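Local coordinates for protein SAP-like pentraxin (Limulus polyphemus, PDB 3FLP) that binds two calcium ions per subunit as a pentraxin-family lectin, forms doubly stacked heptameric rings and probably recognises sugar ligands through the calcium ions, at residues 137-140 and 145-148. Sequence-based numbering, arbitrary orientation.
Sequences GGTV and EQDK. With CA (calcium ion), chain O; CA (calcium ion), chain P.
The backbones of 137-140 and 145-148 stay well apart, the nearest CA atoms being those of Val140 and Gln146 at 8.9 Å, and the side chain of Gln146 bridges the gap to Thr139. The Gln146 side chain is extended beyond CG (chi2 169°), which carries the amide to the strand, where Gln146 NE2 donates to Thr139 O at 3.0 Å. The N-H points almost straight at the oxygen (175°), and that oxygen lies in the amide plane, yet the donor stands 40° above the carbonyl plane of Thr139. Gln146 OE1 passes Thr139 CG2 at 3.8 Å, a van der Waals contact between side chains crossing at about a right angle; the same OE1 accepts from Gly150 N, so both ends of the buried amide are held and its flip state is defined. The backbone of Gln146 meanwhile serves the metal site: its O binds one calcium ion at 2.4 Å, whereas Glu145 OE1 and Asp147 OD1 each bridge both ions. Asp59 and Asn60 also bind the ion held by Gln146 O, Glu154 and Glu157 the other. The amide thus ties the paired-calcium loop of the pentraxin fold to strand 139-142. Thr139 begins this strand, which lies between strands 48-55 and 21-24 in an antiparallel sheet; Gln146 also packs on Ala54 of strand 48-55 and on Phe153 in the loop leading to strand 161-169.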
loop_
_atom_site.group_PDB
_atom_site.type_symbol
_atom_site.label_atom_id
_atom_site.label_comp_id
_atom_site.label_asym_id
_atom_site.label_seq_id
_atom_site.Cartn_x
_atom_site.Cartn_y
_atom_site.Cartn_z
ATOM N N GLY A 137 27.188 -40.369 -15.370
ATOM C CA GLY A 137 27.354 -41.239 -14.218
ATOM C C GLY A 137 28.484 -40.909 -13.266
ATOM O O GLY A 137 28.897 -41.760 -12.485
ATOM N N GLY A 138 28.986 -39.679 -13.318
ATOM C CA GLY A 138 30.074 -39.297 -12.436
ATOM C C GLY A 138 29.654 -39.158 -10.982
ATOM O O GLY A 138 28.637 -38.534 -10.680
ATOM N N THR A 139 30.441 -39.747 -10.083
ATOM C CA THR A 139 30.183 -39.696 -8.648
ATOM C C THR A 139 30.991 -38.546 -8.060
ATOM O O THR A 139 32.200 -38.456 -8.282
ATOM C CB THR A 139 30.625 -41.013 -7.941
ATOM O OG1 THR A 139 29.801 -42.097 -8.383
ATOM C CG2 THR A 139 30.499 -40.890 -6.435
ATOM N N VAL A 140 30.329 -37.674 -7.303
ATOM C CA VAL A 140 31.007 -36.531 -6.695
ATOM C C VAL A 140 31.313 -36.711 -5.209
ATOM O O VAL A 140 30.428 -37.039 -4.409
ATOM C CB VAL A 140 30.176 -35.225 -6.838
ATOM C CG1 VAL A 140 30.867 -34.080 -6.096
ATOM C CG2 VAL A 140 30.006 -34.865 -8.306
ATOM N N GLU A 145 40.106 -37.023 -2.528
ATOM C CA GLU A 145 40.382 -37.297 -3.934
ATOM C C GLU A 145 40.093 -38.785 -4.171
ATOM O O GLU A 145 40.682 -39.638 -3.512
ATOM C CB GLU A 145 41.858 -36.982 -4.215
ATOM C CG GLU A 145 42.216 -36.615 -5.660
ATOM C CD GLU A 145 42.250 -37.807 -6.597
ATOM O OE1 GLU A 145 42.969 -38.787 -6.299
ATOM O OE2 GLU A 145 41.561 -37.759 -7.640
ATOM N N GLN A 146 39.184 -39.097 -5.093
ATOM C CA GLN A 146 38.835 -40.496 -5.383
ATOM C C GLN A 146 39.813 -41.206 -6.322
ATOM O O GLN A 146 40.233 -40.644 -7.335
ATOM C CB GLN A 146 37.451 -40.588 -6.037
ATOM C CG GLN A 146 36.290 -39.998 -5.258
ATOM C CD GLN A 146 35.022 -39.910 -6.103
ATOM O OE1 GLN A 146 34.297 -40.893 -6.267
ATOM N NE2 GLN A 146 34.762 -38.726 -6.661
ATOM N N ASP A 147 40.170 -42.441 -5.974
ATOM C CA ASP A 147 41.031 -43.268 -6.818
ATOM C C ASP A 147 40.161 -44.439 -7.256
ATOM O O ASP A 147 40.573 -45.300 -8.034
ATOM C CB ASP A 147 42.265 -43.758 -6.061
ATOM C CG ASP A 147 43.319 -42.683 -5.928
ATOM O OD1 ASP A 147 43.342 -41.780 -6.793
ATOM O OD2 ASP A 147 44.130 -42.739 -4.980
ATOM N N LYS A 148 38.939 -44.438 -6.733
ATOM C CA LYS A 148 37.918 -45.429 -7.045
ATOM C C LYS A 148 36.603 -44.732 -6.706
ATOM O O LYS A 148 36.590 -43.772 -5.925
ATOM C CB LYS A 148 38.076 -46.696 -6.201
ATOM C CG LYS A 148 37.989 -46.448 -4.712
ATOM C CD LYS A 148 37.556 -47.693 -3.936
ATOM C CE LYS A 148 38.528 -48.843 -4.099
ATOM N NZ LYS A 148 38.156 -49.965 -3.193
HETATM CA CA CA O . 42.353 -40.161 -8.302
HETATM CA CA CA P . 44.535 -40.330 -5.054
HETATM O O HOH W 1 43.042 -40.628 -3.242
HETATM O O HOH W 2 44.625 -39.672 -8.634
HETATM O O HOH W 3 46.158 -39.448 -6.527
#